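Local coordinates for protein luciferase-like monooxygenase (Streptomyces bottropensis, PDB 7BIP) that probably acts as a luciferase-like monooxygenase in the biosynthesis of the aromatic polyketide rishirilide, at residues M1-V11 and G317-G328. Numbering follows the deposited sequence.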
loop_
_atom_site.group_PDB
_atom_site.type_symbol
_atom_site.label_atom_id
_atom_site.label_comp_id
_atom_site.label_asym_id
_atom_site.label_seq_id
_atom_site.Cartn_x
_atom_site.Cartn_y
_atom_site.Cartn_z
ATOM N N MET A 1 -7.103 3.687 29.785
ATOM C CA MET A 1 -6.751 2.626 28.842
ATOM C C MET A 1 -7.441 2.820 27.504
ATOM O O MET A 1 -8.585 3.272 27.452
ATOM C CB MET A 1 -7.136 1.246 29.383
ATOM C CG MET A 1 -6.549 0.893 30.724
ATOM S SD MET A 1 -4.764 0.684 30.684
ATOM C CE MET A 1 -4.527 -0.459 29.334
ATOM N N LYS A 2 -6.754 2.454 26.425
ATOM C CA LYS A 2 -7.366 2.323 25.107
ATOM C C LYS A 2 -7.188 0.894 24.617
ATOM O O LYS A 2 -6.197 0.237 24.954
ATOM C CB LYS A 2 -6.736 3.290 24.080
ATOM C CG LYS A 2 -6.896 4.781 24.411
ATOM C CD LYS A 2 -8.353 5.197 24.379
ATOM C CE LYS A 2 -8.499 6.702 24.270
ATOM N NZ LYS A 2 -9.934 7.086 24.239
ATOM N N PHE A 3 -8.146 0.410 23.818
ATOM C CA PHE A 3 -8.104 -0.963 23.312
ATOM C C PHE A 3 -8.409 -0.970 21.827
ATOM O O PHE A 3 -9.492 -0.543 21.413
ATOM C CB PHE A 3 -9.104 -1.879 24.040
ATOM C CG PHE A 3 -8.936 -1.897 25.528
ATOM C CD1 PHE A 3 -8.047 -2.779 26.133
ATOM C CD2 PHE A 3 -9.661 -1.029 26.323
ATOM C CE1 PHE A 3 -7.890 -2.785 27.522
ATOM C CE2 PHE A 3 -9.502 -1.026 27.705
ATOM C CZ PHE A 3 -8.616 -1.906 28.298
ATOM N N GLY A 4 -7.464 -1.475 21.036
ATOM C CA GLY A 4 -7.707 -1.748 19.637
ATOM C C GLY A 4 -7.443 -3.204 19.329
ATOM O O GLY A 4 -7.242 -4.010 20.247
ATOM N N ILE A 5 -7.453 -3.574 18.055
ATOM C CA ILE A 5 -7.178 -4.958 17.694
ATOM C C ILE A 5 -5.931 -4.999 16.830
ATOM O O ILE A 5 -5.633 -4.065 16.079
ATOM C CB ILE A 5 -8.349 -5.644 16.963
ATOM C CG1 ILE A 5 -8.649 -4.915 15.647
ATOM C CG2 ILE A 5 -9.584 -5.727 17.888
ATOM C CD1 ILE A 5 -9.472 -5.751 14.654
ATOM N N ASN A 6 -5.192 -6.094 16.965
ATOM C CA ASN A 6 -4.013 -6.369 16.168
ATOM C C ASN A 6 -4.325 -7.571 15.292
ATOM O O ASN A 6 -4.951 -8.537 15.749
ATOM C CB ASN A 6 -2.805 -6.647 17.069
ATOM C CG ASN A 6 -1.478 -6.520 16.343
ATOM O OD1 ASN A 6 -1.426 -6.469 15.117
ATOM N ND2 ASN A 6 -0.388 -6.484 17.110
ATOM N N LEU A 7 -3.927 -7.493 14.032
ATOM C CA LEU A 7 -4.217 -8.532 13.043
ATOM C C LEU A 7 -2.883 -9.078 12.534
ATOM O O LEU A 7 -2.453 -8.814 11.412
ATOM C CB LEU A 7 -5.097 -7.981 11.901
ATOM C CG LEU A 7 -6.508 -7.598 12.357
ATOM C CD1 LEU A 7 -7.286 -6.840 11.270
ATOM C CD2 LEU A 7 -7.299 -8.835 12.855
ATOM N N PHE A 8 -2.222 -9.836 13.396
ATOM C CA PHE A 8 -0.923 -10.424 13.101
ATOM C C PHE A 8 -1.176 -11.803 12.516
ATOM O O PHE A 8 -1.637 -12.693 13.239
ATOM C CB PHE A 8 -0.114 -10.523 14.390
ATOM C CG PHE A 8 1.343 -10.883 14.214
ATOM C CD1 PHE A 8 2.323 -10.127 14.839
ATOM C CD2 PHE A 8 1.734 -11.997 13.492
ATOM C CE1 PHE A 8 3.665 -10.449 14.710
ATOM C CE2 PHE A 8 3.076 -12.324 13.366
ATOM C CZ PHE A 8 4.036 -11.546 13.978
ATOM N N PRO A 9 -0.878 -12.048 11.234
ATOM C CA PRO A 9 -1.131 -13.382 10.664
ATOM C C PRO A 9 -0.050 -14.381 11.065
ATOM O O PRO A 9 1.144 -14.122 10.919
ATOM C CB PRO A 9 -1.120 -13.127 9.152
ATOM C CG PRO A 9 -0.225 -11.957 8.986
ATOM C CD PRO A 9 -0.383 -11.095 10.227
ATOM N N THR A 10 -0.479 -15.527 11.588
ATOM C CA THR A 10 0.401 -16.665 11.850
ATOM C C THR A 10 -0.279 -17.843 11.170
ATOM O O THR A 10 -0.983 -18.630 11.806
ATOM C CB THR A 10 0.620 -16.898 13.350
ATOM O OG1 THR A 10 -0.643 -16.893 14.029
ATOM C CG2 THR A 10 1.468 -15.805 13.917
ATOM N N VAL A 11 -0.089 -17.938 9.856
ATOM C CA VAL A 11 -0.886 -18.832 9.030
ATOM C C VAL A 11 -0.164 -19.014 7.707
ATOM O O VAL A 11 0.513 -18.103 7.221
ATOM C CB VAL A 11 -2.317 -18.269 8.829
ATOM C CG1 VAL A 11 -2.261 -16.911 8.125
ATOM C CG2 VAL A 11 -3.173 -19.258 8.063
ATOM N N GLY A 317 0.120 1.660 34.546
ATOM C CA GLY A 317 -0.598 2.888 34.290
ATOM C C GLY A 317 -1.506 2.742 33.087
ATOM O O GLY A 317 -1.737 1.644 32.570
ATOM N N ASP A 318 -2.030 3.874 32.629
ATOM C CA ASP A 318 -2.924 3.872 31.475
ATOM C C ASP A 318 -2.131 3.900 30.173
ATOM O O ASP A 318 -1.211 4.708 30.016
ATOM C CB ASP A 318 -3.868 5.067 31.544
ATOM C CG ASP A 318 -5.024 4.830 32.474
ATOM O OD1 ASP A 318 -5.789 3.877 32.230
ATOM O OD2 ASP A 318 -5.160 5.586 33.458
ATOM N N PHE A 319 -2.485 3.026 29.234
ATOM C CA PHE A 319 -1.794 2.980 27.944
ATOM C C PHE A 319 -2.732 2.334 26.925
ATOM O O PHE A 319 -3.915 2.106 27.205
ATOM C CB PHE A 319 -0.443 2.257 28.067
ATOM C CG PHE A 319 -0.551 0.788 28.410
ATOM C CD1 PHE A 319 -0.429 -0.177 27.420
ATOM C CD2 PHE A 319 -0.761 0.375 29.717
ATOM C CE1 PHE A 319 -0.529 -1.524 27.725
ATOM C CE2 PHE A 319 -0.859 -0.977 30.029
ATOM C CZ PHE A 319 -0.741 -1.930 29.024
ATOM N N THR A 320 -2.210 2.077 25.728
ATOM C CA THR A 320 -2.979 1.547 24.606
ATOM C C THR A 320 -2.623 0.079 24.388
ATOM O O THR A 320 -1.459 -0.247 24.125
ATOM C CB THR A 320 -2.702 2.366 23.347
ATOM O OG1 THR A 320 -3.088 3.731 23.578
ATOM C CG2 THR A 320 -3.480 1.810 22.168
ATOM N N ILE A 321 -3.622 -0.801 24.495
ATOM C CA ILE A 321 -3.435 -2.233 24.270
ATOM C C ILE A 321 -3.994 -2.584 22.900
ATOM O O ILE A 321 -5.101 -2.152 22.551
ATOM C CB ILE A 321 -4.130 -3.071 25.357
ATOM C CG1 ILE A 321 -3.309 -3.071 26.652
ATOM C CG2 ILE A 321 -4.358 -4.515 24.858
ATOM C CD1 ILE A 321 -3.972 -3.782 27.840
ATOM N N SER A 322 -3.240 -3.370 22.132
ATOM C CA SER A 322 -3.741 -3.991 20.910
ATOM C C SER A 322 -4.040 -5.452 21.210
ATOM O O SER A 322 -3.147 -6.196 21.635
ATOM C CB SER A 322 -2.744 -3.887 19.751
ATOM O OG SER A 322 -2.371 -2.548 19.506
ATOM N N LEU A 323 -5.288 -5.856 20.983
ATOM C CA LEU A 323 -5.725 -7.225 21.243
ATOM C C LEU A 323 -5.501 -8.057 19.985
ATOM O O LEU A 323 -6.155 -7.837 18.965
ATOM C CB LEU A 323 -7.195 -7.232 21.656
ATOM C CG LEU A 323 -7.552 -6.281 22.802
ATOM C CD1 LEU A 323 -9.050 -6.026 22.801
ATOM C CD2 LEU A 323 -7.088 -6.856 24.150
ATOM N N GLN A 324 -4.568 -8.999 20.052
ATOM C CA GLN A 324 -4.251 -9.836 18.899
ATOM C C GLN A 324 -5.268 -10.977 18.818
ATOM O O GLN A 324 -5.222 -11.910 19.630
ATOM C CB GLN A 324 -2.821 -10.355 19.022
ATOM C CG GLN A 324 -2.487 -11.420 18.006
ATOM C CD GLN A 324 -2.759 -10.935 16.610
ATOM O OE1 GLN A 324 -2.409 -9.810 16.261
ATOM N NE2 GLN A 324 -3.400 -11.765 15.807
ATOM N N VAL A 325 -6.180 -10.930 17.837
ATOM C CA VAL A 325 -7.391 -11.759 17.872
ATOM C C VAL A 325 -7.421 -12.845 16.805
ATOM O O VAL A 325 -8.393 -13.610 16.764
ATOM C CB VAL A 325 -8.671 -10.901 17.774
ATOM C CG1 VAL A 325 -8.840 -10.011 19.018
ATOM C CG2 VAL A 325 -8.665 -10.047 16.513
ATOM N N ILE A 326 -6.396 -12.969 15.965
ATOM C CA ILE A 326 -6.386 -14.015 14.946
ATOM C C ILE A 326 -5.170 -14.908 15.140
ATOM O O ILE A 326 -4.159 -14.500 15.720
ATOM C CB ILE A 326 -6.413 -13.428 13.516
ATOM C CG1 ILE A 326 -5.164 -12.583 13.265
ATOM C CG2 ILE A 326 -7.676 -12.606 13.315
ATOM C CD1 ILE A 326 -5.001 -12.119 11.846
ATOM N N SER A 327 -5.282 -16.146 14.663
ATOM C CA SER A 327 -4.155 -17.074 14.724
ATOM C C SER A 327 -4.458 -18.383 14.012
ATOM O O SER A 327 -5.422 -19.077 14.353
ATOM C CB SER A 327 -3.747 -17.378 16.168
ATOM O OG SER A 327 -2.599 -18.218 16.179
ATOM N N GLY A 328 -3.624 -18.731 13.037
ATOM C CA GLY A 328 -3.749 -20.019 12.389
ATOM C C GLY A 328 -5.069 -20.139 11.669
ATOM O O GLY A 328 -5.547 -19.199 11.026
HETATM O O HOH W 1 -1.557 -14.924 15.825
HETATM O O HOH W 2 -3.483 -15.816 11.790
#
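The side chain of M1 folds back against D318, F319 and I321, where the first and last strands of the parallel barrel pair and close the TIM-barrel fold of the luciferase-like family. From CB, near the carbonyl O of F319, the chain bends twice (chi2 -67°, chi3 -51°). CG passes D318 OD1 at 3.4 Å; SD takes a weak hydrogen bond from F319 N; and CE comes to rest over one face of the F319 ring, 3.9 Å from its centroid, while also touching I321 CD1. M1 N, the terminal amine, forms a salt bridge to D318 OD1 (2.8 Å), approaching from above the carboxylate plane; the same oxygen also pairs with R313, and E225 is a second partner of the amine.

Along the strands, five backbone hydrogen bonds run alternately from K2 N to N6 N. F3 and I321 lie side by side on one face of the sheet; S322, on the other, bonds to H39 and K41. Beyond N6 the backbone bonds weaken (V325 N to N6 O, G328 N to T10 O), and the Q324 amide adds its own: its chain bends at chi2 (55°), bringing OE1 2.9 Å from F8 N, while NE2 donates to I326 O. L7 CD2 packs on I326 CG2 (3.8 Å). The five backbone bonds set the register; an ion pair at one end and a side-chain amide at the other extend the polar link past them.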